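Local atomic coordinates of pyridoxamine 5'-phosphate oxidase-related, FMN-binding protein (Mycobacterium smegmatis, PDB entry 6ECI), a protein that binds flavin adenine dinucleotide and probably sequesters it, a role linked to the protection of mycobacteria against hypoxic and oxidative stress. Residues 11-14 and 15-18; 93-96 and 97-101. All blocks are in the same frame, centred on the assembly; numbering follows the deposited sequence.

Interaction 1: residues 11-14 and 15-18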
# COMPACT_ATOMS: atom_id res chain seq x y z
N GLU B 11 12.38 -8.17 13.53
CA GLU B 11 11.58 -8.96 12.60
C GLU B 11 11.07 -8.09 11.46
O GLU B 11 11.07 -8.52 10.30
CB GLU B 11 10.42 -9.63 13.33
CG GLU B 11 10.84 -10.46 14.54
CD GLU B 11 9.68 -10.79 15.47
OE1 GLU B 11 9.08 -11.86 15.30
OE2 GLU B 11 9.38 -9.98 16.36
N CYS B 12 10.65 -6.86 11.76
CA CYS B 12 10.10 -5.98 10.74
C CYS B 12 11.13 -5.65 9.67
O CYS B 12 10.86 -5.77 8.47
CB CYS B 12 9.57 -4.69 11.38
SG CYS B 12 8.20 -4.91 12.54
N TRP B 13 12.32 -5.22 10.08
CA TRP B 13 13.34 -4.81 9.11
C TRP B 13 13.77 -5.96 8.22
O TRP B 13 14.11 -5.74 7.05
CB TRP B 13 14.55 -4.21 9.84
CG TRP B 13 14.29 -2.85 10.40
CD1 TRP B 13 14.19 -2.51 11.72
CD2 TRP B 13 14.08 -1.64 9.66
NE1 TRP B 13 13.94 -1.16 11.84
CE2 TRP B 13 13.86 -0.61 10.59
CE3 TRP B 13 14.05 -1.34 8.29
CZ2 TRP B 13 13.62 0.71 10.20
CZ3 TRP B 13 13.81 -0.03 7.91
CH2 TRP B 13 13.60 0.98 8.86
N ASP B 14 13.75 -7.19 8.74
CA ASP B 14 14.06 -8.34 7.90
C ASP B 14 12.88 -8.75 7.04
O ASP B 14 13.05 -9.06 5.85
CB ASP B 14 14.53 -9.52 8.76
CG ASP B 14 16.01 -9.46 9.07
OD1 ASP B 14 16.76 -8.88 8.26
OD2 ASP B 14 16.42 -9.99 10.12
N LEU B 15 11.67 -8.75 7.60
CA LEU B 15 10.48 -9.05 6.81
C LEU B 15 10.36 -8.12 5.62
O LEU B 15 9.92 -8.53 4.54
CB LEU B 15 9.23 -8.97 7.68
CG LEU B 15 8.95 -10.18 8.58
CD1 LEU B 15 7.69 -9.97 9.39
CD2 LEU B 15 8.85 -11.45 7.76
N LEU B 16 10.76 -6.85 5.79
CA LEU B 16 10.76 -5.92 4.66
C LEU B 16 11.71 -6.36 3.56
O LEU B 16 11.44 -6.11 2.38
CB LEU B 16 11.13 -4.52 5.15
CG LEU B 16 10.04 -3.76 5.91
CD1 LEU B 16 10.50 -2.35 6.24
CD2 LEU B 16 8.77 -3.74 5.09
N LYS B 17 12.80 -7.04 3.92
CA LYS B 17 13.76 -7.49 2.91
C LYS B 17 13.26 -8.68 2.11
O LYS B 17 13.92 -9.07 1.14
CB LYS B 17 15.09 -7.85 3.58
CG LYS B 17 15.71 -6.74 4.39
CD LYS B 17 17.20 -6.66 4.15
CE LYS B 17 17.91 -5.94 5.28
NZ LYS B 17 17.75 -6.67 6.57
N SER B 18 12.12 -9.27 2.48
CA SER B 18 11.59 -10.43 1.77
C SER B 18 10.74 -10.06 0.57
O SER B 18 10.38 -10.94 -0.21
CB SER B 18 10.77 -11.30 2.73
OG SER B 18 9.52 -10.70 3.01

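Interaction 2: residues 93-96 and 97-101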
# COMPACT_ATOMS: atom_id res chain seq x y z
N ALA B 93 29.26 9.15 0.88
CA ALA B 93 29.09 7.88 1.57
C ALA B 93 27.68 7.33 1.35
O ALA B 93 27.51 6.16 0.98
CB ALA B 93 29.37 8.04 3.06
N ASP B 94 26.66 8.17 1.56
CA ASP B 94 25.29 7.75 1.31
C ASP B 94 25.09 7.33 -0.15
O ASP B 94 24.44 6.32 -0.43
CB ASP B 94 24.33 8.90 1.67
CG ASP B 94 22.89 8.44 1.82
OD1 ASP B 94 22.59 7.26 1.53
OD2 ASP B 94 22.04 9.27 2.21
N LEU B 95 25.66 8.10 -1.08
CA LEU B 95 25.52 7.77 -2.50
C LEU B 95 26.17 6.43 -2.82
O LEU B 95 25.60 5.62 -3.56
CB LEU B 95 26.13 8.88 -3.36
CG LEU B 95 25.70 8.98 -4.82
CD1 LEU B 95 24.23 9.35 -4.92
CD2 LEU B 95 26.56 10.00 -5.55
N ALA B 96 27.35 6.17 -2.26
CA ALA B 96 28.03 4.91 -2.53
C ALA B 96 27.25 3.72 -1.99
O ALA B 96 27.22 2.65 -2.60
CB ALA B 96 29.44 4.94 -1.94
N GLU B 97 26.59 3.90 -0.84
CA GLU B 97 25.79 2.81 -0.29
C GLU B 97 24.54 2.58 -1.12
O GLU B 97 24.11 1.43 -1.30
CB GLU B 97 25.42 3.12 1.17
CG GLU B 97 24.54 2.07 1.83
CD GLU B 97 25.24 0.74 2.03
OE1 GLU B 97 26.49 0.71 1.97
OE2 GLU B 97 24.55 -0.28 2.24
N ALA B 98 23.94 3.64 -1.66
CA ALA B 98 22.73 3.49 -2.45
C ALA B 98 22.99 2.78 -3.77
O ALA B 98 22.11 2.09 -4.29
CB ALA B 98 22.10 4.86 -2.72
N GLN B 99 24.19 2.93 -4.33
CA GLN B 99 24.49 2.33 -5.62
C GLN B 99 24.77 0.83 -5.54
O GLN B 99 24.69 0.15 -6.56
CB GLN B 99 25.67 3.05 -6.27
CG GLN B 99 25.37 4.51 -6.59
CD GLN B 99 26.60 5.29 -7.02
OE1 GLN B 99 27.72 4.81 -6.94
NE2 GLN B 99 26.38 6.52 -7.49
N ARG B 100 25.09 0.31 -4.35
CA ARG B 100 25.20 -1.13 -4.18
C ARG B 100 23.86 -1.82 -3.98
O ARG B 100 23.82 -3.03 -3.77
CB ARG B 100 26.11 -1.47 -3.00
CG ARG B 100 27.30 -0.56 -2.81
CD ARG B 100 28.21 -1.02 -1.66
NE ARG B 100 27.49 -1.76 -0.61
CZ ARG B 100 27.41 -3.08 -0.55
NH1 ARG B 100 27.99 -3.84 -1.47
NH2 ARG B 100 26.74 -3.66 0.44
N ALA B 101 22.75 -1.07 -4.03
CA ALA B 101 21.46 -1.63 -3.67
C ALA B 101 20.93 -2.57 -4.75
O ALA B 101 21.14 -2.35 -5.95
CB ALA B 101 20.45 -0.52 -3.41

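Interaction 1: residues 11-14 and 15-18
D14 and K17, three residues apart along the chain, are joined by a salt bridge in which OD1 of D14 lies 3.0 Å from NZ of K17. The lysine chain bends at its second and fourth torsions (chi2 -137°, chi4 63°), which brings the ammonium back beside the D14 carboxylate. Both residues are exposed, a natural place for a charged pair. Two regular helical backbone bonds accompany it: L15 N donates to E11 O at 2.8 Å and L16 N to C12 O at 2.9 Å, both i to i+4. K17 N makes a weak i to i+3 bond to D14 O, with an N-H...O angle of 129°. One step on, L15 O is gripped twice by S18, through its N at 3.1 Å and its hydroxyl OG at 2.7 Å, the latter in the carbonyl plane on a lone pair; a serine suits the place because its short side chain can fold back to a carbonyl three residues earlier. On the buried side L16 CD1 approaches the indole of W13 obliquely, 4.2 Å from CE3. Apolar and weakly polar side chains suit this face of helix 9-16, because it rests on the sheet of the split-barrel fold: C12 and L16 meet V80 of strand 77-88, W13 and L16 meet V41 of strand 31-41, and C12 and W13 touch I122 of strand 121-127.

Interaction 2: residues 93-96 and 97-101
The carboxamide of Q99 reaches back over one helical turn to L95, crossing it at a slant, and its NE2 comes within 3.7 Å of L95 CG. With CG anti to the backbone N (chi1 -160°), the L95 isobutyl group stands next to this amide, while the extended Q99 chain lays its aliphatic CG beside L95 O. Glutamine suits this exposed place: its methylenes pack on the backbone while its polar end need not be buried. The other flat group, the guanidinium of R100, has OE1 of E97 at its edge and in its plane; the salt bridge from NE is long at 3.7 Å, so its pull is probably modest. R100 CG also rests near A96 O. This is the ordinary i to i+4 pattern of an alpha helix, here helix 92-99, which packs against the barrel of the FMN-binding fold: E97 N bonds A93 O at 3.0 Å, A98 N bonds D94 O at 3.0 Å, and Q99 N bonds L95 O at 3.1 Å. A98 is buried, and its small methyl lets the helix lie close to W114 and R116 of strand 114-119 and to L47. D94 OD1 forms a salt bridge with R116 NE, and Q42 NE2 donates to E97 O.

Overall arrangement
Interactions 1 and 2 are each internal to one short stretch of chain, and the two meet nowhere: their centres are 20 Å apart and their nearest atoms about 9 Å. What links them is the hairpin between strands 31-41 and 46-49, since helix 9-16 packs on V41 and R44 whereas residues 93-101 reach Q42, N43 and L47. Interaction 1 is the nearer to flavin, the C12 side chain lying about 7 Å from a bound FAD and about 8 Å from that of R125, an FAD-binding residue. In interaction 2 the A98 side chain is about 13 Å from FAD but about 7 Å from that of R49, which also binds it. Interaction 1 thus lies close behind the flavin site, and interaction 2 farther out.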